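Local coordinates for protein paraflagellar rod component (Trypanosoma brucei, PDB 2Q0X) that is of unknown function but adopts the alpha/beta hydrolase fold and is probably a component of the paraflagellar rod, at residues 228-233 with 263-268. Residues are numbered along the deposited sequence; the frame is centred on the assembly and turned at random.
Sequences LLMLAH and SYFNDT
Leu231 is gripped twice through its backbone by the strand beside it: its N-H reaches Ser263 O (N to O 2.8 Å, nearly straight at 172°), and its carbonyl O accepts from the N of Phe265, more bent at 149°. A third bond, from Ser263 N to Leu229 O, spans 2.9 Å. Bonding to the two residues flanking Tyr264 marks parallel pairing, and Tyr264 CA adds a C-H...O contact to Leu231 O at 3.2 Å.

These strands, 227-232 and 260-264, are the ends of a beta-alpha-beta crossover through helix 241-254, and strand 260-264 closes one edge of the mixed central sheet of the alpha/beta hydrolase fold. Aliphatic and aromatic residues suit this place because both faces of the sheet lie under helices.

On the face that carries Met230, the flexible thioether folds onto the Phe265 ring. The Met230 chain bends at chi3 (74°), bringing CE over one face of the Phe265 ring, 3.9 Å from its centroid in a CH-pi contact, while SD makes an oblique Met-aromatic approach. Met230 CB also packs against Phe265 CE1, and Leu231 O lies at the ring edge, in its plane. His283 of helix 280-299 meets the same ring edge-to-face.

On the other face, the Leu231 and Tyr264 side chains rise together from neighbouring strands. Leu231 CD1 comes obliquely to the phenol, 3.8 Å from Tyr264 CZ, and Trp205 of helix 200-209 touches both side chains.

Beyond the paired residues, Ala232 is small enough for the carboxylate of Asp267 to settle against it, OD2 lying 3.4 Å from Ala232 CB. That buried carboxylate is well satisfied: OD2 is hydrogen-bonded to His141 NE2, and OD1 to His283 NE2 and Ala279 N.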
loop_
_atom_site.group_PDB
_atom_site.type_symbol
_atom_site.label_atom_id
_atom_site.label_comp_id
_atom_site.label_asym_id
_atom_site.label_seq_id
_atom_site.Cartn_x
_atom_site.Cartn_y
_atom_site.Cartn_z
ATOM N N LEU A 228 13.856 1.302 23.180
ATOM C CA LEU A 228 12.744 2.054 23.752
ATOM C C LEU A 228 11.489 1.260 23.455
ATOM O O LEU A 228 11.178 0.997 22.311
ATOM C CB LEU A 228 12.656 3.464 23.151
ATOM C CG LEU A 228 11.455 4.368 23.522
ATOM C CD1 LEU A 228 11.426 4.679 25.029
ATOM C CD2 LEU A 228 11.446 5.693 22.685
ATOM N N LEU A 229 10.810 0.839 24.510
ATOM C CA LEU A 229 9.467 0.274 24.424
ATOM C C LEU A 229 8.444 1.359 24.741
ATOM O O LEU A 229 8.501 1.996 25.800
ATOM C CB LEU A 229 9.306 -0.893 25.420
ATOM C CG LEU A 229 10.064 -2.180 25.082
ATOM C CD1 LEU A 229 9.660 -3.235 26.075
ATOM C CD2 LEU A 229 9.775 -2.645 23.642
ATOM N N MET A 230 7.518 1.561 23.807
ATOM C CA MET A 230 6.464 2.553 23.943
ATOM C C MET A 230 5.153 1.821 24.083
ATOM O O MET A 230 4.669 1.226 23.144
ATOM C CB MET A 230 6.436 3.475 22.731
ATOM C CG MET A 230 7.760 4.173 22.461
ATOM S SD MET A 230 7.713 5.101 20.922
ATOM C CE MET A 230 6.705 6.503 21.421
ATOM N N LEU A 231 4.595 1.869 25.286
ATOM C CA LEU A 231 3.398 1.122 25.626
ATOM C C LEU A 231 2.187 2.057 25.810
ATOM O O LEU A 231 2.298 3.121 26.419
ATOM C CB LEU A 231 3.649 0.301 26.892
ATOM C CG LEU A 231 4.812 -0.683 26.783
ATOM C CD1 LEU A 231 5.136 -1.336 28.099
ATOM C CD2 LEU A 231 4.487 -1.731 25.694
ATOM N N ALA A 232 1.062 1.633 25.235
ATOM C CA ALA A 232 -0.224 2.282 25.385
ATOM C C ALA A 232 -1.279 1.218 25.679
ATOM O O ALA A 232 -1.054 0.040 25.453
ATOM C CB ALA A 232 -0.582 3.031 24.113
ATOM N N HIS A 233 -2.430 1.648 26.189
ATOM C CA HIS A 233 -3.573 0.753 26.407
ATOM C C HIS A 233 -4.850 1.567 26.442
ATOM O O HIS A 233 -4.801 2.754 26.744
ATOM C CB HIS A 233 -3.395 -0.009 27.723
ATOM C CG HIS A 233 -3.264 0.876 28.929
ATOM N ND1 HIS A 233 -4.358 1.345 29.638
ATOM C CD2 HIS A 233 -2.169 1.360 29.567
ATOM C CE1 HIS A 233 -3.940 2.090 30.647
ATOM N NE2 HIS A 233 -2.618 2.109 30.633
ATOM N N SER A 263 8.417 3.118 28.460
ATOM C CA SER A 263 7.588 4.310 28.694
ATOM C C SER A 263 6.140 4.031 28.311
ATOM O O SER A 263 5.854 3.272 27.358
ATOM C CB SER A 263 8.093 5.513 27.888
ATOM O OG SER A 263 9.369 5.947 28.324
ATOM N N TYR A 264 5.249 4.658 29.068
ATOM C CA TYR A 264 3.819 4.579 28.865
ATOM C C TYR A 264 3.286 5.891 28.252
ATOM O O TYR A 264 3.737 6.984 28.604
ATOM C CB TYR A 264 3.138 4.254 30.199
ATOM C CG TYR A 264 3.423 2.829 30.630
ATOM C CD1 TYR A 264 4.550 2.512 31.388
ATOM C CD2 TYR A 264 2.591 1.792 30.231
ATOM C CE1 TYR A 264 4.821 1.182 31.762
ATOM C CE2 TYR A 264 2.847 0.472 30.597
ATOM C CZ TYR A 264 3.954 0.176 31.368
ATOM O OH TYR A 264 4.195 -1.132 31.702
ATOM N N PHE A 265 2.357 5.752 27.305
ATOM C CA PHE A 265 1.827 6.886 26.549
ATOM C C PHE A 265 0.315 6.968 26.665
ATOM O O PHE A 265 -0.376 5.943 26.677
ATOM C CB PHE A 265 2.292 6.805 25.093
ATOM C CG PHE A 265 3.785 6.857 24.976
ATOM C CD1 PHE A 265 4.554 5.728 25.238
ATOM C CD2 PHE A 265 4.432 8.055 24.706
ATOM C CE1 PHE A 265 5.931 5.788 25.194
ATOM C CE2 PHE A 265 5.809 8.114 24.663
ATOM C CZ PHE A 265 6.558 6.972 24.902
ATOM N N ASN A 266 -0.194 8.198 26.740
ATOM C CA ASN A 266 -1.624 8.442 26.892
ATOM C C ASN A 266 -2.334 8.452 25.531
ATOM O O ASN A 266 -3.184 9.290 25.276
ATOM C CB ASN A 266 -1.861 9.762 27.657
ATOM C CG ASN A 266 -1.205 9.762 29.032
ATOM O OD1 ASN A 266 -1.528 8.939 29.885
ATOM N ND2 ASN A 266 -0.260 10.670 29.242
ATOM N N ASP A 267 -1.978 7.501 24.670
ATOM C CA ASP A 267 -2.644 7.294 23.391
ATOM C C ASP A 267 -4.105 6.965 23.626
ATOM O O ASP A 267 -4.429 6.248 24.553
ATOM C CB ASP A 267 -2.002 6.112 22.647
ATOM C CG ASP A 267 -0.562 6.377 22.240
ATOM O OD1 ASP A 267 -0.099 7.526 22.333
ATOM O OD2 ASP A 267 0.110 5.427 21.826
ATOM N N THR A 268 -4.988 7.481 22.785
ATOM C CA THR A 268 -6.371 7.016 22.787
ATOM C C THR A 268 -6.435 5.756 21.913
ATOM O O THR A 268 -6.038 5.776 20.745
ATOM C CB THR A 268 -7.317 8.097 22.284
ATOM O OG1 THR A 268 -7.052 9.301 23.011
ATOM C CG2 THR A 268 -8.776 7.669 22.463
#